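Interferon-inducible and double-stranded-dependent eIF-2kinase (Carassius auratus, PDB 4KMF) binds left-handed Z-DNA through its Zalpha domain and is probably an eIF2alpha kinase as a whole. Local coordinates at residues K33-V36 / N37-L40. Numbering follows the deposited sequence.
Sequences KSTV and NRHL. With nucleotides of chain B.
K33 and N37, one helical turn apart, meet at a single phosphate oxygen of the bound DNA. K33 NZ donates to OP1 of DG5 of chain B over 2.8 Å. N37 ND2 reaches the same OP1 at 2.7 Å in a nearly straight bond, 164° at the hydrogen. The K33 chain runs out extended and bends at its end (chi4 -89°), which brings NZ round to the phosphate. S34 takes the other oxygen of this phosphate: its OG donates to OP2 of DG5 of chain B over 2.7 Å. Three side chains thus grip one phosphate group, and its negative charge is probably eased by K33.

The backbone bonds from N37 N to K33 O and from L40 N to V36 O, both 2.8 Å, belong to the regular helix. The tight side of the turn is apolar. V36 CG1 lies beside L40 CD1 at 3.8 Å, and both side chains also pack on I25 of helix 22-29. H39 is buried too; its ring lies beside T35, with NE2 3.9 Å from T35 CG2, while ND1 bonds to E7.

The more open side is polar and partly exposed. There T35 OG1 and R38 NH1 stand 3.8 Å apart and are joined by a water that lies in the guanidinium plane. D32 also holds T35 OG1, and E3 forms a salt bridge with R38 NH2. With an alanine at R38, E3 would probably lose its salt-bridge partner and the water the N-H that it accepts from NH1. The aliphatic part of R38 passes close to the phosphate of DC6 of chain B. The arrangement is that of the recognition helix of a winged helix-turn-helix Zalpha domain, set against the Z-DNA backbone.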
loop_
_atom_site.group_PDB
_atom_site.type_symbol
_atom_site.label_atom_id
_atom_site.label_comp_id
_atom_site.label_asym_id
_atom_site.label_seq_id
_atom_site.Cartn_x
_atom_site.Cartn_y
_atom_site.Cartn_z
ATOM N N LYS A 33 -6.345 4.488 -8.681
ATOM C CA LYS A 33 -4.926 4.224 -8.937
ATOM C C LYS A 33 -4.466 2.788 -8.515
ATOM O O LYS A 33 -3.726 2.145 -9.251
ATOM C CB LYS A 33 -4.081 5.342 -8.298
ATOM C CG LYS A 33 -2.544 5.276 -8.484
ATOM C CD LYS A 33 -1.865 6.230 -7.459
ATOM C CE LYS A 33 -0.410 5.897 -7.118
ATOM N NZ LYS A 33 -0.152 4.922 -5.937
ATOM N N SER A 34 -4.935 2.265 -7.386
ATOM C CA SER A 34 -4.474 0.962 -6.903
ATOM C C SER A 34 -4.951 -0.128 -7.813
ATOM O O SER A 34 -4.263 -1.096 -8.053
ATOM C CB SER A 34 -5.073 0.632 -5.541
ATOM O OG SER A 34 -4.652 1.530 -4.569
ATOM N N THR A 35 -6.174 -0.000 -8.292
ATOM C CA THR A 35 -6.731 -0.964 -9.232
ATOM C C THR A 35 -5.984 -0.951 -10.559
ATOM O O THR A 35 -5.659 -2.010 -11.095
ATOM C CB THR A 35 -8.265 -0.722 -9.431
ATOM O OG1 THR A 35 -8.928 -0.995 -8.185
ATOM C CG2 THR A 35 -8.852 -1.663 -10.498
ATOM N N VAL A 36 -5.737 0.242 -11.092
ATOM C CA VAL A 36 -4.915 0.384 -12.291
ATOM C C VAL A 36 -3.546 -0.235 -12.082
ATOM O O VAL A 36 -3.073 -0.970 -12.950
ATOM C CB VAL A 36 -4.828 1.823 -12.733
ATOM C CG1 VAL A 36 -3.913 1.957 -13.953
ATOM C CG2 VAL A 36 -6.258 2.249 -13.090
ATOM N N ASN A 37 -2.923 0.025 -10.926
ATOM C CA ASN A 37 -1.605 -0.548 -10.671
ATOM C C ASN A 37 -1.642 -2.063 -10.567
ATOM O O ASN A 37 -0.759 -2.736 -11.071
ATOM C CB ASN A 37 -0.952 0.106 -9.449
ATOM C CG ASN A 37 -0.151 1.317 -9.816
ATOM O OD1 ASN A 37 0.295 1.452 -10.953
ATOM N ND2 ASN A 37 0.071 2.197 -8.843
ATOM N N ARG A 38 -2.683 -2.612 -9.946
ATOM C CA ARG A 38 -2.863 -4.069 -9.931
ATOM C C ARG A 38 -2.795 -4.615 -11.377
ATOM O O ARG A 38 -2.038 -5.533 -11.680
ATOM C CB ARG A 38 -4.192 -4.432 -9.272
ATOM C CG ARG A 38 -4.442 -5.933 -9.303
ATOM C CD ARG A 38 -5.671 -6.294 -8.484
ATOM N NE ARG A 38 -6.873 -6.364 -9.297
ATOM C CZ ARG A 38 -7.946 -5.576 -9.156
ATOM N NH1 ARG A 38 -7.985 -4.638 -8.202
ATOM N NH2 ARG A 38 -8.999 -5.739 -9.974
ATOM N N HIS A 39 -3.565 -4.006 -12.265
ATOM C CA HIS A 39 -3.571 -4.415 -13.659
ATOM C C HIS A 39 -2.258 -4.181 -14.379
ATOM O O HIS A 39 -1.828 -5.042 -15.151
ATOM C CB HIS A 39 -4.736 -3.775 -14.405
ATOM C CG HIS A 39 -6.072 -4.225 -13.911
ATOM N ND1 HIS A 39 -6.416 -5.559 -13.793
ATOM C CD2 HIS A 39 -7.141 -3.522 -13.474
ATOM C CE1 HIS A 39 -7.647 -5.655 -13.322
ATOM N NE2 HIS A 39 -8.111 -4.433 -13.120
ATOM N N LEU A 40 -1.619 -3.029 -14.156
ATOM C CA LEU A 40 -0.335 -2.744 -14.829
ATOM C C LEU A 40 0.735 -3.787 -14.444
ATOM O O LEU A 40 1.474 -4.264 -15.303
ATOM C CB LEU A 40 0.167 -1.340 -14.475
ATOM C CG LEU A 40 -0.607 -0.236 -15.223
ATOM C CD1 LEU A 40 -0.263 1.157 -14.682
ATOM C CD2 LEU A 40 -0.403 -0.349 -16.732
ATOM P P DG B 5 -0.978 1.114 -5.383
ATOM O OP1 DG B 5 -0.970 2.260 -6.299
ATOM O OP2 DG B 5 -2.025 0.975 -4.327
ATOM O "O5'" DG B 5 -0.954 -0.247 -6.218
ATOM C "C5'" DG B 5 -1.010 -1.504 -5.539
ATOM C "C4'" DG B 5 -0.766 -2.566 -6.585
ATOM O "O4'" DG B 5 0.538 -2.430 -7.194
ATOM C "C3'" DG B 5 -0.832 -3.954 -5.993
ATOM O "O3'" DG B 5 -2.119 -4.423 -6.361
ATOM C "C2'" DG B 5 0.238 -4.746 -6.726
ATOM C "C1'" DG B 5 1.136 -3.713 -7.366
ATOM N N9 DG B 5 2.448 -3.592 -6.718
ATOM C C8 DG B 5 3.677 -3.664 -7.343
ATOM N N7 DG B 5 4.680 -3.488 -6.534
ATOM C C5 DG B 5 4.089 -3.306 -5.276
ATOM C C6 DG B 5 4.706 -3.045 -4.021
ATOM O O6 DG B 5 5.931 -2.960 -3.819
ATOM N N1 DG B 5 3.783 -2.904 -2.970
ATOM C C2 DG B 5 2.410 -2.996 -3.145
ATOM N N2 DG B 5 1.661 -2.819 -2.045
ATOM N N3 DG B 5 1.810 -3.188 -4.358
ATOM C C4 DG B 5 2.711 -3.378 -5.368
ATOM P P DC B 4 4.148 2.242 -7.961
ATOM O OP1 DC B 4 3.848 1.613 -9.269
ATOM O OP2 DC B 4 3.368 3.423 -7.608
ATOM O "O5'" DC B 4 4.026 1.190 -6.780
ATOM C "C5'" DC B 4 3.105 0.070 -6.850
ATOM C "C4'" DC B 4 2.339 0.005 -5.524
ATOM O "O4'" DC B 4 3.252 -0.300 -4.439
ATOM C "C3'" DC B 4 1.651 1.302 -5.099
ATOM O "O3'" DC B 4 0.369 1.027 -4.514
ATOM C "C2'" DC B 4 2.575 1.886 -4.045
ATOM C "C1'" DC B 4 2.993 0.601 -3.370
ATOM N N1 DC B 4 4.200 0.766 -2.547
ATOM C C2 DC B 4 4.071 1.186 -1.218
ATOM O O2 DC B 4 2.953 1.407 -0.759
ATOM N N3 DC B 4 5.197 1.325 -0.462
ATOM C C4 DC B 4 6.404 1.095 -1.006
ATOM N N4 DC B 4 7.475 1.205 -0.236
ATOM C C5 DC B 4 6.558 0.655 -2.365
ATOM C C6 DC B 4 5.444 0.519 -3.098
ATOM P P DC B 6 -2.947 -5.491 -5.509
ATOM O OP1 DC B 6 -3.417 -6.492 -6.487
ATOM O OP2 DC B 6 -3.944 -4.690 -4.780
ATOM O "O5'" DC B 6 -1.959 -6.212 -4.526
ATOM C "C5'" DC B 6 -2.533 -7.336 -3.899
ATOM C "C4'" DC B 6 -2.052 -7.380 -2.469
ATOM O "O4'" DC B 6 -0.638 -7.680 -2.469
ATOM C "C3'" DC B 6 -2.218 -6.127 -1.634
ATOM O "O3'" DC B 6 -2.585 -6.564 -0.333
ATOM C "C2'" DC B 6 -0.818 -5.521 -1.603
ATOM C "C1'" DC B 6 0.049 -6.763 -1.631
ATOM N N1 DC B 6 1.425 -6.578 -2.192
ATOM C C2 DC B 6 2.458 -6.233 -1.312
ATOM O O2 DC B 6 2.195 -6.065 -0.116
ATOM N N3 DC B 6 3.707 -6.096 -1.789
ATOM C C4 DC B 6 3.924 -6.282 -3.105
ATOM N N4 DC B 6 5.173 -6.128 -3.561
ATOM C C5 DC B 6 2.883 -6.650 -4.029
ATOM C C6 DC B 6 1.648 -6.772 -3.526
HETATM O O HOH W 1 -10.187 -3.410 -7.226
#